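Putative diflavin flavoprotein A 3 (Synechocystis sp., PDB 6H0C) probably passes electrons from NADH to oxygen, reducing it to water, through a flavodiiron core (this chain) of metallo-beta-lactamase-like and flavodoxin-like domains. Local coordinates at residues Pro9-Thr14 against Thr165-Thr170; Lys3-Cys8 against Thr15-Arg20; Gln182-Gly187 against Leu232-Leu237. All coordinates share one frame; numbering follows the deposited sequence.

Contact 1 of 3, residues Pro9-Thr14 against Thr165-Thr170; sequences PIAVDT and TEILFT
Ile10 reaches across to Ile167 with the end of its chain, the two CD1 methyls meeting 4.1 Å apart where the side chains cross at about a right angle. Its CG1 branch stands between the backbone N and the carbonyl carbon (chi1 61°), and from there CD1 extends toward the strand 167-171. Ala11 touches two partners with its CB, which lies 3.6 Å from Thr165 CG2 and 3.8 Å from Ile167 CD1. Ile10 and Ala11 together oppose Thr14 in a classic beta bulge, and the type II turn from Ala11 to Thr14 then closes the hairpin. On that turn Val12 lays CG2 alongside Thr165 CG2, the side chains running past each other in opposite directions. Asp13 forms a salt bridge to Arg140 and a hydrogen bond to His142, which probably steadies the turn. Thr14 folds its hydroxyl back over the turn, OG1 donating to Val12 O at 2.8 Å from above the carbonyl plane. The same OG1 accepts from a water at 2.9 Å, and that water is 2.7 Å from Thr165 OG1. No direct hydrogen bond joins the segments. The hairpin of one sheet therefore rests through methyl groups on the start of strand 167-171 and the loop residue Thr165 before it, with one water as the polar bridge between two threonine hydroxyls, a contact between the two sheets of the metallo-beta-lactamase-like sandwich.

Contact 2 of 3, residues Lys3-Cys8 against Thr15-Arg20; sequences KDVQIC and TVFRSR
Strands 4-8 and 15-20 run antiparallel, their axes 4.5 Å apart at closest approach and 159° between directions, with hydrogen-bonded pairs Asp4-Arg20, Gln6-Arg18 and Cys8-Val16 separated by the non-hydrogen-bonded pairs Val5-Ser19 and Ile7-Phe17. On the face of the first three pairs, Arg20 grips Asp4 side-on: NE donates to OD1 at 2.7 Å and NH2 to OD2 at 2.6 Å, each on the syn lone pair. Carboxylate and guanidinium are nearly coplanar, 11° apart. A chi1 of 70° swings the Asp4 carboxylate over to Arg20. Next along, Gln6 stretches out beside Arg18, pointing the same way, and its OE1 takes both NH1 at 2.8 Å and NE at 2.9 Å within the guanidinium plane. Gln6 CD also lies over a face of the Arg20 guanidinium. Across the sheet Ile7 runs beside Phe17, Ile7 CD1 lying 3.5 Å from Phe17 CE1. Ile7 CG2 stands over one ring face toward the rim, Val5 CG1 meets the edge, and helix 60-70 packs on this mainly apolar side. The other face is polar at its Asp4-Arg20 end, with Cys8 and Val16 at the far end. Two bonds hold the Asp4 carboxylate flat against Arg20, and Gln6 NE2 bonding to Asp181 O helps orient the amide. Asp181 also bridges to Arg20, so two carboxylates face one guanidinium and probably balance its charge.

Contact 3 of 3, residues Gln182-Gly187 against Leu232-Leu237; sequences QVFDEG and LVRYGL
Phe184 CE2 stands 3.4 Å from Arg234 CZ, over the centre of one face of the guanidinium. The ring and guanidinium planes are inclined by 36°, so the arginine meets the ring obliquely rather than in a parallel stack. Leu232 CB also touches Phe184 CE2, at 3.9 Å. The ring of Tyr235 is met at its edge by Phe184 CB, while Glu186 N comes within 3.5 Å of Tyr235 CD2. Beyond the rings, Val183 and Leu232 lie side by side, pointing the same way, and the backbones are tied by a bond of 2.9 Å from Leu232 N to Val183 O.

The polar centre is the carboxylate of Asp185, which binds three successive backbone N-H groups. OD1 accepts from Arg234 N, which comes from above the carboxylate plane, and from Tyr235 N on the syn side, each at 2.9 Å. OD2 accepts from Gly236 N, also at 2.9 Å and on the syn side. The first side-chain torsion of Asp185, 68°, carries the carboxylate into this turn. Gly236 is the N-cap position of helix 237-253, so the negative charge sits close to a helix start and is probably favoured there. Arg195 of helix 189-202 supplies the counter-charge through a salt bridge to OD2, while Arg234 spends its NE on Thr224 of strand 224-227.

The two loops thus link several elements: segment 182-187 leads into helix 189-202. Segment 232-237 follows strand 224-227 and leads into helix 237-253. Val183, Phe184 and Leu232 pack their side chains on strand 4-11, and Val233 packs on both Tyr225 and helix 189-202.

The three contacts lie on the same side of the chain's centre, each pair of centres 13 to 15 Å apart. Contacts 1 and 2 share the N-terminal hairpin of strands 4-11 and 14-21, at one border of the seven-stranded sheet, and their segments alternate along the chain; contact 3 follows later in sequence. Contact 1 takes the turn end to the second sheet, whereas contact 2 holds the hairpin itself together. Contact 3 meets both: Leu232 CD2 touches Ile10 CD1 at 3.4 Å, and Val183 packs against Gln6, Cys8 and Val16. Hairpin, second sheet and the loops leading to helices 189-202 and 237-253 thereby form one continuous packed region in the metallo-hydrolase part of the core.

Contact 1 of 3, residues Pro9-Thr14 against Thr165-Thr170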
ATOM      1  N   PRO A   9      -4.091 -22.614 -13.223  1.00 31.56           N
ATOM      2  CA  PRO A   9      -5.528 -22.348 -13.368  1.00 30.62           C
ATOM      3  C   PRO A   9      -6.196 -22.401 -11.999  1.00 29.81           C
ATOM      4  O   PRO A   9      -5.914 -23.327 -11.246  1.00 40.54           O
ATOM      5  CB  PRO A   9      -6.012 -23.482 -14.277  1.00 31.84           C
ATOM      6  CG  PRO A   9      -5.022 -24.578 -14.063  1.00 35.22           C
ATOM      7  CD  PRO A   9      -3.702 -23.913 -13.803  1.00 32.11           C
ATOM      8  N   ILE A  10      -7.044 -21.440 -11.664  1.00 28.83           N
ATOM      9  CA  ILE A  10      -7.555 -21.369 -10.295  1.00 31.15           C
ATOM     10  C   ILE A  10      -9.077 -21.391 -10.219  1.00 30.31           C
ATOM     11  O   ILE A  10      -9.643 -21.600  -9.157  1.00 34.97           O
ATOM     12  CB  ILE A  10      -7.032 -20.103  -9.562  1.00 29.68           C
ATOM     13  CG1 ILE A  10      -7.481 -18.828 -10.275  1.00 28.49           C
ATOM     14  CG2 ILE A  10      -5.509 -20.140  -9.433  1.00 30.13           C
ATOM     15  CD1 ILE A  10      -7.162 -17.568  -9.486  1.00 32.02           C
ATOM     16  N   ALA A  11      -9.733 -21.172 -11.350  1.00 27.49           N
ATOM     17  CA  ALA A  11     -11.191 -21.203 -11.424  1.00 27.22           C
ATOM     18  C   ALA A  11     -11.565 -21.141 -12.901  1.00 27.87           C
ATOM     19  O   ALA A  11     -10.677 -21.001 -13.745  1.00 28.83           O
ATOM     20  CB  ALA A  11     -11.805 -20.048 -10.636  1.00 25.21           C
ATOM     21  N   VAL A  12     -12.851 -21.252 -13.228  1.00 31.06           N
ATOM     22  CA  VAL A  12     -13.244 -21.258 -14.638  1.00 34.77           C
ATOM     23  C   VAL A  12     -12.762 -19.987 -15.327  1.00 32.41           C
ATOM     24  O   VAL A  12     -12.961 -18.878 -14.822  1.00 30.21           O
ATOM     25  CB  VAL A  12     -14.773 -21.399 -14.840  1.00 33.35           C
ATOM     26  CG1 VAL A  12     -15.228 -22.785 -14.444  1.00 39.82           C
ATOM     27  CG2 VAL A  12     -15.527 -20.345 -14.056  1.00 37.98           C
ATOM     28  N   ASP A  13     -12.101 -20.172 -16.468  1.00 30.65           N
ATOM     29  CA  ASP A  13     -11.595 -19.068 -17.280  1.00 31.31           C
ATOM     30  C   ASP A  13     -10.525 -18.236 -16.567  1.00 30.00           C
ATOM     31  O   ASP A  13     -10.115 -17.190 -17.069  1.00 31.51           O
ATOM     32  CB  ASP A  13     -12.751 -18.156 -17.707  1.00 34.07           C
ATOM     33  CG  ASP A  13     -13.869 -18.920 -18.395  1.00 36.45           C
ATOM     34  OD1 ASP A  13     -13.575 -19.698 -19.330  1.00 35.96           O
ATOM     35  OD2 ASP A  13     -15.039 -18.757 -17.980  1.00 34.72           O
ATOM     36  N   THR A  14     -10.056 -18.705 -15.417  1.00 26.69           N
ATOM     37  CA  THR A  14      -9.191 -17.875 -14.590  1.00 27.95           C
ATOM     38  C   THR A  14      -7.853 -18.524 -14.263  1.00 30.68           C
ATOM     39  O   THR A  14      -7.787 -19.658 -13.777  1.00 28.36           O
ATOM     40  CB  THR A  14      -9.881 -17.501 -13.269  1.00 32.95           C
ATOM     41  OG1 THR A  14     -11.221 -17.051 -13.523  1.00 29.69           O
ATOM     42  CG2 THR A  14      -9.089 -16.407 -12.555  1.00 34.48           C
ATOM     43  N   THR A 165     -16.950 -16.962 -10.275  1.00 34.75           N
ATOM     44  CA  THR A 165     -15.946 -17.799  -9.627  1.00 32.06           C
ATOM     45  C   THR A 165     -15.907 -17.598  -8.113  1.00 32.16           C
ATOM     46  O   THR A 165     -15.196 -18.320  -7.404  1.00 27.58           O
ATOM     47  CB  THR A 165     -14.543 -17.503 -10.186  1.00 32.33           C
ATOM     48  OG1 THR A 165     -14.240 -16.114  -9.975  1.00 28.29           O
ATOM     49  CG2 THR A 165     -14.481 -17.812 -11.677  1.00 30.18           C
ATOM     50  N   GLU A 166     -16.661 -16.604  -7.639  1.00 28.28           N
ATOM     51  CA  GLU A 166     -16.700 -16.236  -6.229  1.00 27.19           C
ATOM     52  C   GLU A 166     -15.323 -15.820  -5.717  1.00 29.74           C
ATOM     53  O   GLU A 166     -14.984 -16.026  -4.548  1.00 26.40           O
ATOM     54  CB  GLU A 166     -17.256 -17.385  -5.398  1.00 31.23           C
ATOM     55  CG  GLU A 166     -18.751 -17.537  -5.572  1.00 38.10           C
ATOM     56  CD  GLU A 166     -19.225 -18.927  -5.272  1.00 47.31           C
ATOM     57  OE1 GLU A 166     -18.492 -19.888  -5.599  1.00 55.90           O
ATOM     58  OE2 GLU A 166     -20.329 -19.048  -4.710  1.00 52.53           O
ATOM     59  N   ILE A 167     -14.529 -15.240  -6.606  1.00 26.69           N
ATOM     60  CA  ILE A 167     -13.237 -14.711  -6.221  1.00 27.09           C
ATOM     61  C   ILE A 167     -13.348 -13.213  -5.997  1.00 27.46           C
ATOM     62  O   ILE A 167     -13.900 -12.484  -6.824  1.00 27.56           O
ATOM     63  CB  ILE A 167     -12.161 -14.983  -7.282  1.00 23.01           C
ATOM     64  CG1 ILE A 167     -11.981 -16.488  -7.488  1.00 24.03           C
ATOM     65  CG2 ILE A 167     -10.845 -14.325  -6.877  1.00 20.94           C
ATOM     66  CD1 ILE A 167     -11.069 -16.829  -8.667  1.00 26.11           C
ATOM     67  N   LEU A 168     -12.830 -12.770  -4.859  1.00 25.44           N
ATOM     68  CA  LEU A 168     -12.611 -11.354  -4.604  1.00 22.67           C
ATOM     69  C   LEU A 168     -11.136 -11.051  -4.855  1.00 23.07           C
ATOM     70  O   LEU A 168     -10.252 -11.625  -4.215  1.00 23.94           O
ATOM     71  CB  LEU A 168     -13.013 -11.003  -3.171  1.00 28.09           C
ATOM     72  CG  LEU A 168     -13.150  -9.540  -2.775  1.00 33.48           C
ATOM     73  CD1 LEU A 168     -14.264  -8.874  -3.576  1.00 29.61           C
ATOM     74  CD2 LEU A 168     -13.422  -9.447  -1.286  1.00 32.44           C
ATOM     75  N   PHE A 169     -10.864 -10.180  -5.815  1.00 22.68           N
ATOM     76  CA  PHE A 169      -9.498  -9.748  -6.062  1.00 24.30           C
ATOM     77  C   PHE A 169      -9.197  -8.600  -5.114  1.00 23.04           C
ATOM     78  O   PHE A 169      -9.759  -7.517  -5.257  1.00 25.66           O
ATOM     79  CB  PHE A 169      -9.320  -9.352  -7.530  1.00 25.82           C
ATOM     80  CG  PHE A 169      -9.557 -10.490  -8.480  1.00 23.52           C
ATOM     81  CD1 PHE A 169      -8.519 -11.344  -8.832  1.00 25.28           C
ATOM     82  CD2 PHE A 169     -10.821 -10.735  -8.984  1.00 22.44           C
ATOM     83  CE1 PHE A 169      -8.739 -12.413  -9.691  1.00 27.52           C
ATOM     84  CE2 PHE A 169     -11.051 -11.808  -9.843  1.00 29.23           C
ATOM     85  CZ  PHE A 169     -10.013 -12.648 -10.197  1.00 26.09           C
ATOM     86  N   THR A 170      -8.331  -8.853  -4.133  1.00 21.01           N
ATOM     87  CA  THR A 170      -8.194  -7.969  -2.976  1.00 21.14           C
ATOM     88  C   THR A 170      -6.942  -7.100  -2.978  1.00 23.51           C
ATOM     89  O   THR A 170      -6.734  -6.329  -2.036  1.00 21.85           O
ATOM     90  CB  THR A 170      -8.192  -8.767  -1.651  1.00 20.61           C
ATOM     91  OG1 THR A 170      -7.105  -9.698  -1.656  1.00 22.41           O
ATOM     92  CG2 THR A 170      -9.515  -9.530  -1.474  1.00 23.48           C
TER
HETATM   93  O   HOH W   1     -12.394 -15.110 -11.655  1.00 28.36           O

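Contact 2 of 3, residues Lys3-Cys8 against Thr15-Arg20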
ATOM      1  N   LYS A   3      14.417 -15.768  -9.605  1.00 52.85           N
ATOM      2  CA  LYS A   3      13.043 -15.337  -9.810  1.00 47.11           C
ATOM      3  C   LYS A   3      12.399 -16.213 -10.881  1.00 42.03           C
ATOM      4  O   LYS A   3      13.071 -16.610 -11.827  1.00 39.91           O
ATOM      5  CB  LYS A   3      12.999 -13.857 -10.209  1.00 43.84           C
ATOM      6  CG  LYS A   3      13.712 -12.949  -9.212  1.00 42.50           C
ATOM      7  CD  LYS A   3      13.576 -11.478  -9.560  1.00 44.90           C
ATOM      8  CE  LYS A   3      14.196 -11.172 -10.903  1.00 52.39           C
ATOM      9  NZ  LYS A   3      14.493  -9.717 -11.022  1.00 58.31           N
ATOM     10  N   ASP A   4      11.119 -16.545 -10.726  1.00 34.88           N
ATOM     11  CA  ASP A   4      10.396 -17.225 -11.798  1.00 30.73           C
ATOM     12  C   ASP A   4       8.927 -16.793 -11.864  1.00 33.73           C
ATOM     13  O   ASP A   4       8.498 -15.897 -11.133  1.00 30.79           O
ATOM     14  CB  ASP A   4      10.502 -18.755 -11.658  1.00 28.97           C
ATOM     15  CG  ASP A   4       9.720 -19.325 -10.462  1.00 35.79           C
ATOM     16  OD1 ASP A   4       8.908 -18.627  -9.819  1.00 35.39           O
ATOM     17  OD2 ASP A   4       9.917 -20.519 -10.168  1.00 44.75           O
ATOM     18  N   VAL A   5       8.170 -17.440 -12.748  1.00 32.48           N
ATOM     19  CA  VAL A   5       6.740 -17.198 -12.861  1.00 31.36           C
ATOM     20  C   VAL A   5       5.988 -18.519 -12.740  1.00 35.77           C
ATOM     21  O   VAL A   5       6.158 -19.424 -13.555  1.00 35.80           O
ATOM     22  CB  VAL A   5       6.369 -16.507 -14.193  1.00 30.35           C
ATOM     23  CG1 VAL A   5       4.861 -16.299 -14.281  1.00 27.19           C
ATOM     24  CG2 VAL A   5       7.116 -15.179 -14.339  1.00 25.57           C
ATOM     25  N   GLN A   6       5.164 -18.626 -11.705  1.00 30.25           N
ATOM     26  CA  GLN A   6       4.376 -19.825 -11.478  1.00 30.05           C
ATOM     27  C   GLN A   6       2.977 -19.621 -12.026  1.00 31.91           C
ATOM     28  O   GLN A   6       2.302 -18.649 -11.681  1.00 32.16           O
ATOM     29  CB  GLN A   6       4.330 -20.155  -9.991  1.00 28.36           C
ATOM     30  CG  GLN A   6       3.532 -21.385  -9.637  1.00 29.40           C
ATOM     31  CD  GLN A   6       3.532 -21.629  -8.145  1.00 34.98           C
ATOM     32  OE1 GLN A   6       3.439 -20.689  -7.350  1.00 35.63           O
ATOM     33  NE2 GLN A   6       3.654 -22.891  -7.751  1.00 36.91           N
ATOM     34  N   ILE A   7       2.551 -20.533 -12.894  1.00 31.63           N
ATOM     35  CA  ILE A   7       1.263 -20.408 -13.567  1.00 35.09           C
ATOM     36  C   ILE A   7       0.328 -21.506 -13.103  1.00 35.81           C
ATOM     37  O   ILE A   7       0.721 -22.665 -13.023  1.00 38.07           O
ATOM     38  CB  ILE A   7       1.405 -20.478 -15.109  1.00 37.46           C
ATOM     39  CG1 ILE A   7       2.410 -19.440 -15.606  1.00 39.17           C
ATOM     40  CG2 ILE A   7       0.050 -20.288 -15.796  1.00 33.05           C
ATOM     41  CD1 ILE A   7       2.509 -19.390 -17.107  1.00 43.46           C
ATOM     42  N   CYS A   8      -0.915 -21.147 -12.806  1.00 28.64           N
ATOM     43  CA  CYS A   8      -1.862 -22.131 -12.332  1.00 26.14           C
ATOM     44  C   CYS A   8      -3.294 -21.703 -12.641  1.00 29.97           C
ATOM     45  O   CYS A   8      -3.678 -20.557 -12.381  1.00 30.83           O
ATOM     46  CB  CYS A   8      -1.664 -22.347 -10.829  1.00 28.07           C
ATOM     47  SG  CYS A   8      -2.605 -23.712 -10.124  1.00 39.41           S
ATOM     48  N   THR A  15      -6.789 -17.769 -14.508  1.00 29.37           N
ATOM     49  CA  THR A  15      -5.433 -18.237 -14.276  1.00 28.59           C
ATOM     50  C   THR A  15      -4.651 -17.239 -13.428  1.00 29.73           C
ATOM     51  O   THR A  15      -4.807 -16.026 -13.599  1.00 27.60           O
ATOM     52  CB  THR A  15      -4.700 -18.450 -15.607  1.00 35.07           C
ATOM     53  OG1 THR A  15      -5.519 -19.252 -16.470  1.00 42.34           O
ATOM     54  CG2 THR A  15      -3.347 -19.125 -15.384  1.00 29.41           C
ATOM     55  N   VAL A  16      -3.824 -17.740 -12.510  1.00 26.32           N
ATOM     56  CA  VAL A  16      -2.895 -16.864 -11.790  1.00 25.92           C
ATOM     57  C   VAL A  16      -1.464 -16.990 -12.331  1.00 26.53           C
ATOM     58  O   VAL A  16      -0.999 -18.076 -12.698  1.00 28.08           O
ATOM     59  CB  VAL A  16      -2.880 -17.142 -10.274  1.00 21.50           C
ATOM     60  CG1 VAL A  16      -2.281 -18.509  -9.986  1.00 21.52           C
ATOM     61  CG2 VAL A  16      -2.083 -16.067  -9.560  1.00 22.30           C
ATOM     62  N   PHE A  17      -0.789 -15.855 -12.412  1.00 22.46           N
ATOM     63  CA  PHE A  17       0.627 -15.806 -12.755  1.00 25.43           C
ATOM     64  C   PHE A  17       1.354 -15.250 -11.545  1.00 25.60           C
ATOM     65  O   PHE A  17       1.282 -14.046 -11.292  1.00 26.86           O
ATOM     66  CB  PHE A  17       0.885 -14.909 -13.982  1.00 28.99           C
ATOM     67  CG  PHE A  17       0.324 -15.442 -15.271  1.00 28.66           C
ATOM     68  CD1 PHE A  17       1.166 -15.961 -16.241  1.00 29.86           C
ATOM     69  CD2 PHE A  17      -1.040 -15.412 -15.522  1.00 27.59           C
ATOM     70  CE1 PHE A  17       0.658 -16.459 -17.442  1.00 30.63           C
ATOM     71  CE2 PHE A  17      -1.556 -15.907 -16.717  1.00 28.17           C
ATOM     72  CZ  PHE A  17      -0.699 -16.432 -17.680  1.00 26.78           C
ATOM     73  N   ARG A  18       2.026 -16.102 -10.777  1.00 25.70           N
ATOM     74  CA  ARG A  18       2.739 -15.612  -9.600  1.00 26.33           C
ATOM     75  C   ARG A  18       4.204 -15.356  -9.938  1.00 27.87           C
ATOM     76  O   ARG A  18       4.977 -16.295 -10.123  1.00 30.00           O
ATOM     77  CB  ARG A  18       2.626 -16.598  -8.425  1.00 22.80           C
ATOM     78  CG  ARG A  18       1.191 -17.009  -8.093  1.00 27.22           C
ATOM     79  CD  ARG A  18       1.037 -17.413  -6.636  1.00 30.20           C
ATOM     80  NE  ARG A  18       1.997 -18.443  -6.249  1.00 28.75           N
ATOM     81  CZ  ARG A  18       2.481 -18.589  -5.018  1.00 30.55           C
ATOM     82  NH1 ARG A  18       3.361 -19.552  -4.761  1.00 28.09           N
ATOM     83  NH2 ARG A  18       2.086 -17.771  -4.042  1.00 26.17           N
ATOM     84  N   SER A  19       4.578 -14.082 -10.038  1.00 23.09           N
ATOM     85  CA  SER A  19       5.989 -13.721 -10.160  1.00 27.35           C
ATOM     86  C   SER A  19       6.643 -13.900  -8.798  1.00 32.19           C
ATOM     87  O   SER A  19       6.301 -13.202  -7.837  1.00 31.08           O
ATOM     88  CB  SER A  19       6.153 -12.289 -10.657  1.00 24.70           C
ATOM     89  OG  SER A  19       5.580 -12.144 -11.946  1.00 25.22           O
ATOM     90  N   ARG A  20       7.575 -14.843  -8.707  1.00 28.45           N
ATOM     91  CA  ARG A  20       8.101 -15.231  -7.407  1.00 24.90           C
ATOM     92  C   ARG A  20       9.548 -14.804  -7.226  1.00 32.47           C
ATOM     93  O   ARG A  20      10.355 -14.913  -8.150  1.00 31.14           O
ATOM     94  CB  ARG A  20       7.969 -16.748  -7.217  1.00 27.50           C
ATOM     95  CG  ARG A  20       6.560 -17.289  -7.456  1.00 25.73           C
ATOM     96  CD  ARG A  20       6.440 -18.754  -7.044  1.00 26.33           C
ATOM     97  NE  ARG A  20       7.379 -19.598  -7.775  1.00 30.72           N
ATOM     98  CZ  ARG A  20       7.780 -20.797  -7.367  1.00 34.60           C
ATOM     99  NH1 ARG A  20       7.322 -21.296  -6.223  1.00 32.41           N
ATOM    100  NH2 ARG A  20       8.643 -21.497  -8.100  1.00 32.66           N
TER

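Contact 3 of 3, residues Gln182-Gly187 against Leu232-Leu237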
ATOM      1  N   GLN A 182       3.395 -23.640  -2.843  1.00 33.18           N
ATOM      2  CA  GLN A 182       1.939 -23.744  -2.749  1.00 31.42           C
ATOM      3  C   GLN A 182       1.241 -22.518  -3.328  1.00 30.45           C
ATOM      4  O   GLN A 182       1.461 -21.394  -2.874  1.00 27.33           O
ATOM      5  CB  GLN A 182       1.508 -23.949  -1.296  1.00 29.70           C
ATOM      6  CG  GLN A 182       1.956 -25.270  -0.735  1.00 46.26           C
ATOM      7  CD  GLN A 182       1.829 -26.378  -1.765  1.00 71.10           C
ATOM      8  OE1 GLN A 182       0.742 -26.622  -2.303  1.00 81.76           O
ATOM      9  NE2 GLN A 182       2.947 -27.041  -2.068  1.00 72.02           N
ATOM     10  N   VAL A 183       0.403 -22.740  -4.336  1.00 28.47           N
ATOM     11  CA  VAL A 183      -0.370 -21.655  -4.927  1.00 28.55           C
ATOM     12  C   VAL A 183      -1.535 -21.280  -4.012  1.00 29.44           C
ATOM     13  O   VAL A 183      -1.951 -20.122  -3.954  1.00 28.96           O
ATOM     14  CB  VAL A 183      -0.898 -22.038  -6.324  1.00 29.95           C
ATOM     15  CG1 VAL A 183      -1.876 -20.975  -6.849  1.00 26.35           C
ATOM     16  CG2 VAL A 183       0.271 -22.241  -7.280  1.00 30.88           C
ATOM     17  N   PHE A 184      -2.057 -22.266  -3.294  1.00 26.61           N
ATOM     18  CA  PHE A 184      -3.113 -22.009  -2.335  1.00 25.60           C
ATOM     19  C   PHE A 184      -2.597 -22.142  -0.910  1.00 30.75           C
ATOM     20  O   PHE A 184      -1.488 -22.610  -0.686  1.00 34.10           O
ATOM     21  CB  PHE A 184      -4.286 -22.950  -2.569  1.00 29.63           C
ATOM     22  CG  PHE A 184      -5.149 -22.551  -3.726  1.00 35.70           C
ATOM     23  CD1 PHE A 184      -4.868 -23.005  -5.006  1.00 36.25           C
ATOM     24  CD2 PHE A 184      -6.242 -21.715  -3.534  1.00 39.06           C
ATOM     25  CE1 PHE A 184      -5.664 -22.636  -6.080  1.00 35.10           C
ATOM     26  CE2 PHE A 184      -7.040 -21.339  -4.600  1.00 38.65           C
ATOM     27  CZ  PHE A 184      -6.752 -21.801  -5.877  1.00 34.50           C
ATOM     28  N   ASP A 185      -3.415 -21.733   0.052  1.00 28.99           N
ATOM     29  CA  ASP A 185      -2.962 -21.576   1.425  1.00 26.77           C
ATOM     30  C   ASP A 185      -3.404 -22.700   2.370  1.00 29.79           C
ATOM     31  O   ASP A 185      -3.886 -22.420   3.470  1.00 29.55           O
ATOM     32  CB  ASP A 185      -3.460 -20.225   1.969  1.00 25.21           C
ATOM     33  CG  ASP A 185      -4.976 -20.180   2.140  1.00 28.47           C
ATOM     34  OD1 ASP A 185      -5.689 -20.894   1.398  1.00 27.38           O
ATOM     35  OD2 ASP A 185      -5.456 -19.440   3.028  1.00 30.31           O
ATOM     36  N   GLU A 186      -3.246 -23.965   1.978  1.00 29.36           N
ATOM     37  CA  GLU A 186      -3.589 -25.029   2.926  1.00 32.01           C
ATOM     38  C   GLU A 186      -2.615 -25.007   4.084  1.00 32.62           C
ATOM     39  O   GLU A 186      -1.403 -24.934   3.880  1.00 32.36           O
ATOM     40  CB  GLU A 186      -3.587 -26.411   2.288  1.00 36.63           C
ATOM     41  CG  GLU A 186      -4.089 -27.473   3.258  1.00 50.48           C
ATOM     42  CD  GLU A 186      -4.572 -28.731   2.556  1.00 74.98           C
ATOM     43  OE1 GLU A 186      -5.629 -29.275   2.960  1.00 77.50           O
ATOM     44  OE2 GLU A 186      -3.891 -29.175   1.600  1.00 84.16           O
ATOM     45  N   GLY A 187      -3.153 -25.069   5.297  1.00 31.44           N
ATOM     46  CA  GLY A 187      -2.350 -24.945   6.498  1.00 31.35           C
ATOM     47  C   GLY A 187      -2.477 -23.542   7.057  1.00 31.24           C
ATOM     48  O   GLY A 187      -2.227 -22.556   6.361  1.00 31.35           O
ATOM     49  N   LEU A 232      -3.011 -17.755  -2.753  1.00 24.24           N
ATOM     50  CA  LEU A 232      -4.414 -17.381  -2.765  1.00 27.96           C
ATOM     51  C   LEU A 232      -5.035 -17.816  -1.440  1.00 25.71           C
ATOM     52  O   LEU A 232      -4.592 -18.793  -0.831  1.00 26.69           O
ATOM     53  CB  LEU A 232      -5.144 -18.000  -3.962  1.00 33.54           C
ATOM     54  CG  LEU A 232      -4.893 -17.248  -5.274  1.00 39.09           C
ATOM     55  CD1 LEU A 232      -3.507 -17.568  -5.827  1.00 39.81           C
ATOM     56  CD2 LEU A 232      -5.970 -17.542  -6.292  1.00 35.82           C
ATOM     57  N   VAL A 233      -6.042 -17.074  -0.990  1.00 22.11           N
ATOM     58  CA  VAL A 233      -6.637 -17.317   0.314  1.00 23.61           C
ATOM     59  C   VAL A 233      -7.958 -18.054   0.148  1.00 28.71           C
ATOM     60  O   VAL A 233      -8.987 -17.448  -0.177  1.00 28.14           O
ATOM     61  CB  VAL A 233      -6.863 -15.992   1.087  1.00 26.18           C
ATOM     62  CG1 VAL A 233      -7.279 -16.283   2.525  1.00 23.83           C
ATOM     63  CG2 VAL A 233      -5.603 -15.127   1.043  1.00 24.27           C
ATOM     64  N   ARG A 234      -7.922 -19.367   0.348  1.00 29.12           N
ATOM     65  CA  ARG A 234      -9.139 -20.167   0.283  1.00 32.88           C
ATOM     66  C   ARG A 234      -9.398 -20.893   1.603  1.00 36.20           C
ATOM     67  O   ARG A 234     -10.464 -20.762   2.215  1.00 39.76           O
ATOM     68  CB  ARG A 234      -9.063 -21.176  -0.864  1.00 35.48           C
ATOM     69  CG  ARG A 234     -10.308 -22.052  -0.971  1.00 38.15           C
ATOM     70  CD  ARG A 234     -10.377 -22.741  -2.313  1.00 42.15           C
ATOM     71  NE  ARG A 234     -10.626 -21.789  -3.392  1.00 46.83           N
ATOM     72  CZ  ARG A 234     -10.399 -22.046  -4.677  1.00 55.41           C
ATOM     73  NH1 ARG A 234      -9.917 -23.230  -5.039  1.00 62.81           N
ATOM     74  NH2 ARG A 234     -10.650 -21.124  -5.601  1.00 46.44           N
ATOM     75  N   TYR A 235      -8.403 -21.643   2.048  1.00 28.89           N
ATOM     76  CA  TYR A 235      -8.538 -22.435   3.252  1.00 29.58           C
ATOM     77  C   TYR A 235      -8.474 -21.583   4.509  1.00 27.89           C
ATOM     78  O   TYR A 235      -9.080 -21.931   5.524  1.00 29.18           O
ATOM     79  CB  TYR A 235      -7.465 -23.515   3.269  1.00 29.32           C
ATOM     80  CG  TYR A 235      -7.552 -24.377   2.043  1.00 30.05           C
ATOM     81  CD1 TYR A 235      -8.564 -25.320   1.914  1.00 34.96           C
ATOM     82  CD2 TYR A 235      -6.647 -24.236   1.000  1.00 28.32           C
ATOM     83  CE1 TYR A 235      -8.665 -26.114   0.792  1.00 34.84           C
ATOM     84  CE2 TYR A 235      -6.741 -25.028  -0.128  1.00 30.97           C
ATOM     85  CZ  TYR A 235      -7.756 -25.966  -0.223  1.00 38.05           C
ATOM     86  OH  TYR A 235      -7.867 -26.763  -1.340  1.00 44.16           O
ATOM     87  N   GLY A 236      -7.761 -20.463   4.440  1.00 24.69           N
ATOM     88  CA  GLY A 236      -7.644 -19.582   5.591  1.00 28.45           C
ATOM     89  C   GLY A 236      -8.537 -18.354   5.543  1.00 31.65           C
ATOM     90  O   GLY A 236      -8.382 -17.437   6.356  1.00 29.18           O
ATOM     91  N   LEU A 237      -9.479 -18.339   4.600  1.00 29.56           N
ATOM     92  CA  LEU A 237     -10.270 -17.142   4.325  1.00 25.63           C
ATOM     93  C   LEU A 237     -11.051 -16.659   5.555  1.00 26.86           C
ATOM     94  O   LEU A 237     -10.887 -15.513   5.984  1.00 28.44           O
ATOM     95  CB  LEU A 237     -11.227 -17.392   3.152  1.00 30.15           C
ATOM     96  CG  LEU A 237     -11.955 -16.159   2.585  1.00 32.99           C
ATOM     97  CD1 LEU A 237     -12.364 -16.358   1.132  1.00 31.07           C
ATOM     98  CD2 LEU A 237     -13.177 -15.809   3.432  1.00 28.37           C
TER